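Local coordinates for protein Alpha/beta hydrolase (Novosphingobium aromaticivorans, PDB 3BWX) that is an alpha/beta hydrolase that binds calcium and probably cleaves its substrate by hydrolysis, though what that substrate is remains unknown, at residues P80-L91 with L110-R121. The protein carries 1 engineered substitution. Residues are numbered along the deposited sequence; the frame is centred on the assembly and turned at random.
Sequences PMQYLQDLEALL and LTMLLAAANPAR. With EDO (1,2-ethanediol), chain L.
Pro80, at the start of helix 80-94, meets Leu110 through its carbonyl oxygen: Leu110 CD2 lies 3.6 Å from Pro80 O. Although the CB of Met81, a selenomethionine, points away from the second helix, bends at chi2 and chi3 bring the selenium back near Leu113 CD1. Tyr83 contributes CB to the pocket around Leu110 CD1, while its ring leads off so that OH hydrogen-bonds Arg66. Leu84 uses both branches. With CG anti to the backbone N (chi1 173°), it places CD2 3.8 Å from Leu113 CB, and CD1 goes mainly to Leu114, 3.6 Å from Leu114 CD2. Leu87 crosses Leu110 at about a right angle, its CD1 meeting Leu110 CD1 at 4.0 Å; underneath, Leu87 and Leu114 both rest on Leu35. Leu110 thus fits as a knob among Pro80, Tyr83, Leu84 and Leu87, and one turn later Leu114 sits likewise among Leu84, Leu87, Glu88 and Leu91.

Polar contact begins at Glu88, whose carboxylate forms an end-on, two-pronged salt bridge with Arg121. Arg121 NH2 reaches Glu88 OE1 on its syn lone pair at 2.9 Å, and Arg121 NH1 binds Glu88 OE2 at 2.9 Å; both bonds are nearly straight, and the two planes are only 18° apart. Arg121 NH1 also donates to Leu114 O at 3.0 Å, a second bond that helps fix the guanidinium's rotation. Last along segment 80-91, Leu91 brings CD1 to 3.5 Å from Arg121 NH2 and packs against Phe99.

The two helical segments cross at -58° on one face of the central sheet, flanking strand 99-104 in sequence; helix 106-117 follows a probable nucleophile elbow, the GxSxG turn characteristic of the alpha/beta hydrolase fold.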
ATOM      1  N   PRO A  80       1.294  13.141  -2.715  1.00  9.02           N
ATOM      2  CA  PRO A  80       0.284  12.589  -1.807  1.00  9.52           C
ATOM      3  C   PRO A  80      -1.056  13.242  -1.741  1.00  8.28           C
ATOM      4  O   PRO A  80      -2.064  12.527  -1.687  1.00  9.84           O
ATOM      5  CB  PRO A  80       0.981  12.604  -0.449  1.00 10.17           C
ATOM      6  CG  PRO A  80       2.406  12.424  -0.791  1.00 14.08           C
ATOM      7  CD  PRO A  80       2.594  13.249  -2.025  1.00 11.17           C
HETATM    8  N   MSE A  81      -1.119  14.567  -1.751  1.00  8.23           N
HETATM    9  CA  MSE A  81      -2.463  15.194  -1.720  1.00 11.29           C
HETATM   10  C   MSE A  81      -3.311  14.972  -2.960  1.00 10.30           C
HETATM   11  O   MSE A  81      -4.532  15.012  -2.897  1.00 10.90           O
HETATM   12  CB  MSE A  81      -2.365  16.675  -1.343  1.00 11.06           C
HETATM   13  CG  MSE A  81      -1.670  16.892   0.001  1.00 11.49           C
HETATM   14 SE   MSE A  81      -2.375  15.895   1.515  0.75 22.94          SE
HETATM   15  CE  MSE A  81      -4.025  16.710   1.561  1.00 19.47           C
ATOM     16  N   GLN A  82      -2.655  14.748  -4.093  1.00  8.65           N
ATOM     17  CA  GLN A  82      -3.334  14.381  -5.305  1.00  6.96           C
ATOM     18  C   GLN A  82      -3.878  12.954  -5.221  1.00  7.62           C
ATOM     19  O   GLN A  82      -5.025  12.724  -5.557  1.00  9.30           O
ATOM     20  CB  GLN A  82      -2.469  14.569  -6.538  1.00  9.70           C
ATOM     21  CG  GLN A  82      -3.237  14.347  -7.820  1.00  9.17           C
ATOM     22  CD  GLN A  82      -4.321  15.359  -8.012  1.00  7.91           C
ATOM     23  OE1 GLN A  82      -4.046  16.552  -8.091  1.00 11.63           O
ATOM     24  NE2 GLN A  82      -5.538  14.923  -8.093  1.00  8.79           N
ATOM     25  N   TYR A  83      -3.068  12.019  -4.710  1.00  9.71           N
ATOM     26  CA  TYR A  83      -3.582  10.675  -4.516  1.00  7.80           C
ATOM     27  C   TYR A  83      -4.769  10.682  -3.561  1.00  9.34           C
ATOM     28  O   TYR A  83      -5.729   9.946  -3.785  1.00  8.71           O
ATOM     29  CB  TYR A  83      -2.516   9.757  -4.002  1.00  7.99           C
ATOM     30  CG  TYR A  83      -1.210   9.858  -4.745  1.00  6.63           C
ATOM     31  CD1 TYR A  83      -1.179  10.000  -6.118  1.00  8.36           C
ATOM     32  CD2 TYR A  83       0.042   9.677  -4.075  1.00  6.48           C
ATOM     33  CE1 TYR A  83       0.031  10.083  -6.798  1.00  6.59           C
ATOM     34  CE2 TYR A  83       1.256   9.783  -4.755  1.00  5.90           C
ATOM     35  CZ  TYR A  83       1.243   9.986  -6.119  1.00  5.97           C
ATOM     36  OH  TYR A  83       2.437  10.105  -6.791  1.00  7.90           O
ATOM     37  N   LEU A  84      -4.703  11.498  -2.519  1.00 10.45           N
ATOM     38  CA  LEU A  84      -5.825  11.599  -1.560  1.00  8.15           C
ATOM     39  C   LEU A  84      -7.098  12.094  -2.298  1.00  9.70           C
ATOM     40  O   LEU A  84      -8.175  11.509  -2.141  1.00  8.53           O
ATOM     41  CB  LEU A  84      -5.474  12.549  -0.420  1.00  8.56           C
ATOM     42  CG  LEU A  84      -6.586  12.895   0.571  1.00 10.15           C
ATOM     43  CD1 LEU A  84      -7.019  11.640   1.278  1.00 12.58           C
ATOM     44  CD2 LEU A  84      -6.031  13.917   1.591  1.00 10.90           C
ATOM     45  N   GLN A  85      -6.960  13.157  -3.119  1.00  8.77           N
ATOM     46  CA  GLN A  85      -8.084  13.646  -3.902  1.00  8.81           C
ATOM     47  C   GLN A  85      -8.642  12.568  -4.847  1.00  7.96           C
ATOM     48  O   GLN A  85      -9.832  12.418  -4.999  1.00 10.16           O
ATOM     49  CB  GLN A  85      -7.740  14.913  -4.703  1.00 10.55           C
ATOM     50  CG  GLN A  85      -8.970  15.513  -5.464  1.00 17.57           C
ATOM     51  CD  GLN A  85      -8.622  16.541  -6.594  1.00 21.95           C
ATOM     52  OE1 GLN A  85      -8.276  16.186  -7.745  1.00 17.49           O
ATOM     53  NE2 GLN A  85      -8.769  17.833  -6.261  1.00 29.60           N
ATOM     54  N   ASP A  86      -7.755  11.802  -5.473  1.00  7.39           N
ATOM     55  CA  ASP A  86      -8.170  10.780  -6.389  1.00  9.33           C
ATOM     56  C   ASP A  86      -8.936   9.691  -5.617  1.00  7.66           C
ATOM     57  O   ASP A  86      -9.877   9.131  -6.140  1.00  9.26           O
ATOM     58  CB  ASP A  86      -6.945  10.180  -7.116  1.00  8.83           C
ATOM     59  CG  ASP A  86      -6.247  11.156  -8.033  1.00  7.98           C
ATOM     60  OD1 ASP A  86      -6.835  12.183  -8.451  1.00  9.51           O
ATOM     61  OD2 ASP A  86      -5.111  10.828  -8.431  1.00 10.83           O
ATOM     62  N   LEU A  87      -8.504   9.376  -4.408  1.00  7.42           N
ATOM     63  CA  LEU A  87      -9.240   8.374  -3.626  1.00  6.99           C
ATOM     64  C   LEU A  87     -10.621   8.926  -3.190  1.00  8.22           C
ATOM     65  O   LEU A  87     -11.604   8.182  -3.148  1.00  8.70           O
ATOM     66  CB  LEU A  87      -8.454   7.962  -2.408  1.00  7.05           C
ATOM     67  CG  LEU A  87      -7.286   6.999  -2.717  1.00  8.95           C
ATOM     68  CD1 LEU A  87      -6.272   7.016  -1.562  1.00  8.61           C
ATOM     69  CD2 LEU A  87      -7.776   5.615  -3.087  1.00  9.83           C
ATOM     70  N   GLU A  88     -10.684  10.220  -2.796  1.00  8.28           N
ATOM     71  CA  GLU A  88     -11.985  10.826  -2.521  1.00  8.69           C
ATOM     72  C   GLU A  88     -12.893  10.712  -3.744  1.00  6.44           C
ATOM     73  O   GLU A  88     -14.114  10.448  -3.621  1.00  9.28           O
ATOM     74  CB  GLU A  88     -11.835  12.276  -2.074  1.00  9.80           C
ATOM     75  CG  GLU A  88     -11.152  12.456  -0.748  1.00 10.42           C
ATOM     76  CD  GLU A  88     -11.966  12.019   0.466  1.00 12.13           C
ATOM     77  OE1 GLU A  88     -13.075  11.461   0.329  1.00 15.42           O
ATOM     78  OE2 GLU A  88     -11.461  12.165   1.595  1.00 15.43           O
ATOM     79  N   ALA A  89     -12.331  10.877  -4.931  1.00  8.33           N
ATOM     80  CA  ALA A  89     -13.110  10.762  -6.161  1.00  7.31           C
ATOM     81  C   ALA A  89     -13.613   9.312  -6.374  1.00  8.07           C
ATOM     82  O   ALA A  89     -14.748   9.104  -6.790  1.00  9.25           O
ATOM     83  CB  ALA A  89     -12.309  11.212  -7.390  1.00  8.03           C
ATOM     84  N   LEU A  90     -12.765   8.308  -6.107  1.00  6.36           N
ATOM     85  CA  LEU A  90     -13.198   6.917  -6.138  1.00  7.83           C
ATOM     86  C   LEU A  90     -14.360   6.670  -5.173  1.00 10.38           C
ATOM     87  O   LEU A  90     -15.387   6.081  -5.559  1.00  9.75           O
ATOM     88  CB  LEU A  90     -12.036   5.985  -5.781  1.00  9.70           C
ATOM     89  CG  LEU A  90     -12.363   4.516  -5.582  1.00 10.45           C
ATOM     90  CD1 LEU A  90     -12.880   3.859  -6.839  1.00 11.25           C
ATOM     91  CD2 LEU A  90     -11.112   3.736  -5.052  1.00  8.87           C
ATOM     92  N   LEU A  91     -14.210   7.138  -3.933  1.00 10.04           N
ATOM     93  CA  LEU A  91     -15.247   6.892  -2.923  1.00  9.15           C
ATOM     94  C   LEU A  91     -16.567   7.545  -3.318  1.00  8.33           C
ATOM     95  O   LEU A  91     -17.635   6.922  -3.152  1.00  8.79           O
ATOM     96  CB  LEU A  91     -14.788   7.354  -1.542  1.00  9.02           C
ATOM     97  CG  LEU A  91     -13.595   6.616  -0.975  1.00 11.04           C
ATOM     98  CD1 LEU A  91     -12.997   7.382   0.245  1.00 11.67           C
ATOM     99  CD2 LEU A  91     -13.929   5.149  -0.588  1.00 13.12           C
ATOM    100  N   LEU A 110      -2.068   7.636   3.466  1.00  8.65           N
ATOM    101  CA  LEU A 110      -3.329   8.028   2.809  1.00  9.80           C
ATOM    102  C   LEU A 110      -4.533   7.596   3.647  1.00  8.43           C
ATOM    103  O   LEU A 110      -5.578   8.259   3.702  1.00  9.84           O
ATOM    104  CB  LEU A 110      -3.378   7.398   1.421  1.00  9.54           C
ATOM    105  CG  LEU A 110      -2.389   8.079   0.446  1.00 11.33           C
ATOM    106  CD1 LEU A 110      -2.333   7.405  -0.944  1.00 10.47           C
ATOM    107  CD2 LEU A 110      -2.658   9.578   0.289  1.00 10.52           C
ATOM    108  N   THR A 111      -4.399   6.452   4.313  1.00  9.11           N
ATOM    109  CA  THR A 111      -5.447   5.983   5.209  1.00  7.76           C
ATOM    110  C   THR A 111      -5.659   6.970   6.389  1.00  7.97           C
ATOM    111  O   THR A 111      -6.774   7.333   6.719  1.00  8.98           O
ATOM    112  CB  THR A 111      -5.103   4.588   5.769  1.00  7.48           C
ATOM    113  OG1 THR A 111      -5.113   3.629   4.713  1.00 10.60           O
ATOM    114  CG2 THR A 111      -6.135   4.148   6.845  1.00  9.18           C
HETATM  115  N   MSE A 112      -4.570   7.472   6.951  1.00  9.52           N
HETATM  116  CA  MSE A 112      -4.697   8.509   7.991  1.00  8.50           C
HETATM  117  C   MSE A 112      -5.339   9.796   7.482  1.00 10.68           C
HETATM  118  O   MSE A 112      -6.231  10.360   8.117  1.00 10.19           O
HETATM  119  CB  MSE A 112      -3.333   8.776   8.629  1.00  9.43           C
HETATM  120  CG  MSE A 112      -2.770   7.614   9.396  1.00  8.08           C
HETATM  121 SE   MSE A 112      -0.986   8.016  10.202  0.75 17.30          SE
HETATM  122  CE  MSE A 112       0.057   6.558   9.525  1.00 25.26           C
ATOM    123  N   LEU A 113      -4.982  10.182   6.251  1.00  8.73           N
ATOM    124  CA  LEU A 113      -5.492  11.380   5.628  1.00 11.92           C
ATOM    125  C   LEU A 113      -6.998  11.233   5.314  1.00 11.93           C
ATOM    126  O   LEU A 113      -7.801  12.146   5.554  1.00 12.02           O
ATOM    127  CB  LEU A 113      -4.643  11.701   4.395  1.00 12.00           C
ATOM    128  CG  LEU A 113      -3.273  12.273   4.774  1.00  9.76           C
ATOM    129  CD1 LEU A 113      -2.399  12.229   3.526  1.00 12.96           C
ATOM    130  CD2 LEU A 113      -3.400  13.712   5.403  1.00 11.39           C
ATOM    131  N   LEU A 114      -7.398  10.056   4.835  1.00  9.94           N
ATOM    132  CA  LEU A 114      -8.831   9.786   4.603  1.00  7.95           C
ATOM    133  C   LEU A 114      -9.590   9.817   5.930  1.00  7.93           C
ATOM    134  O   LEU A 114     -10.696  10.384   5.987  1.00  9.62           O
ATOM    135  CB  LEU A 114      -9.047   8.433   3.960  1.00  9.01           C
ATOM    136  CG  LEU A 114      -8.678   8.342   2.505  1.00  9.69           C
ATOM    137  CD1 LEU A 114      -8.625   6.868   2.053  1.00 11.14           C
ATOM    138  CD2 LEU A 114      -9.611   9.157   1.618  1.00 12.96           C
ATOM    139  N   ALA A 115      -9.043   9.210   6.995  1.00  9.93           N
ATOM    140  CA  ALA A 115      -9.714   9.174   8.293  1.00  8.94           C
ATOM    141  C   ALA A 115      -9.909  10.580   8.833  1.00 11.08           C
ATOM    142  O   ALA A 115     -10.958  10.893   9.381  1.00 12.30           O
ATOM    143  CB  ALA A 115      -8.910   8.303   9.290  1.00  8.78           C
ATOM    144  N   ALA A 116      -8.911  11.426   8.624  1.00 12.06           N
ATOM    145  CA  ALA A 116      -8.933  12.800   9.127  1.00 12.40           C
ATOM    146  C   ALA A 116     -10.152  13.581   8.666  1.00 11.55           C
ATOM    147  O   ALA A 116     -10.634  14.420   9.388  1.00 11.58           O
ATOM    148  CB  ALA A 116      -7.639  13.566   8.675  1.00 12.22           C
ATOM    149  N   ALA A 117     -10.628  13.303   7.453  1.00 13.16           N
ATOM    150  CA  ALA A 117     -11.805  13.979   6.884  1.00 14.21           C
ATOM    151  C   ALA A 117     -13.070  13.693   7.709  1.00 15.95           C
ATOM    152  O   ALA A 117     -13.954  14.540   7.810  1.00 16.71           O
ATOM    153  CB  ALA A 117     -12.025  13.573   5.441  1.00 17.71           C
ATOM    154  N   ASN A 118     -13.138  12.504   8.312  1.00 14.93           N
ATOM    155  CA  ASN A 118     -14.279  12.100   9.162  1.00 14.71           C
ATOM    156  C   ASN A 118     -14.000  10.714   9.717  1.00 11.03           C
ATOM    157  O   ASN A 118     -14.247   9.745   9.041  1.00 12.80           O
ATOM    158  CB  ASN A 118     -15.563  11.979   8.331  1.00 13.46           C
ATOM    159  CG  ASN A 118     -16.725  11.430   9.134  1.00 17.00           C
ATOM    160  OD1 ASN A 118     -16.695  11.400  10.389  1.00 16.74           O
ATOM    161  ND2 ASN A 118     -17.752  10.987   8.434  1.00 21.81           N
ATOM    162  N   PRO A 119     -13.413  10.612  10.902  1.00 12.11           N
ATOM    163  CA  PRO A 119     -13.023   9.262  11.303  1.00 11.10           C
ATOM    164  C   PRO A 119     -14.130   8.241  11.373  1.00 10.88           C
ATOM    165  O   PRO A 119     -13.861   7.059  11.200  1.00 10.29           O
ATOM    166  CB  PRO A 119     -12.371   9.468  12.687  1.00 11.63           C
ATOM    167  CG  PRO A 119     -11.910  10.909  12.636  1.00 11.62           C
ATOM    168  CD  PRO A 119     -12.963  11.642  11.849  1.00 12.92           C
ATOM    169  N   ALA A 120     -15.384   8.667  11.523  1.00 11.32           N
ATOM    170  CA  ALA A 120     -16.465   7.698  11.605  1.00  9.48           C
ATOM    171  C   ALA A 120     -16.652   6.950  10.292  1.00 10.25           C
ATOM    172  O   ALA A 120     -17.283   5.898  10.264  1.00 13.29           O
ATOM    173  CB  ALA A 120     -17.762   8.384  11.990  1.00 11.46           C
ATOM    174  N   ARG A 121     -16.114   7.474   9.195  1.00  9.89           N
ATOM    175  CA  ARG A 121     -16.207   6.792   7.917  1.00 11.55           C
ATOM    176  C   ARG A 121     -15.379   5.482   7.895  1.00 11.37           C
ATOM    177  O   ARG A 121     -15.552   4.637   7.002  1.00 11.22           O
ATOM    178  CB  ARG A 121     -15.720   7.717   6.768  1.00 13.45           C
ATOM    179  CG  ARG A 121     -14.182   7.794   6.646  1.00 15.71           C
ATOM    180  CD  ARG A 121     -13.621   8.963   5.863  1.00 16.87           C
ATOM    181  NE  ARG A 121     -14.144   9.048   4.526  1.00 14.90           N
ATOM    182  CZ  ARG A 121     -13.644   9.802   3.536  1.00 11.07           C
ATOM    183  NH1 ARG A 121     -12.534  10.523   3.665  1.00 10.99           N
ATOM    184  NH2 ARG A 121     -14.282   9.815   2.360  1.00 13.83           N
TER
HETATM  185  C1  EDO L 295     -20.259   7.117   7.768  1.00 36.93           C
HETATM  186  O1  EDO L 295     -19.842   7.901   6.640  1.00 42.74           O
HETATM  187  C2  EDO L 295     -19.979   7.877   9.066  1.00 41.66           C
HETATM  188  O2  EDO L 295     -20.110   9.302   8.910  1.00 40.67           O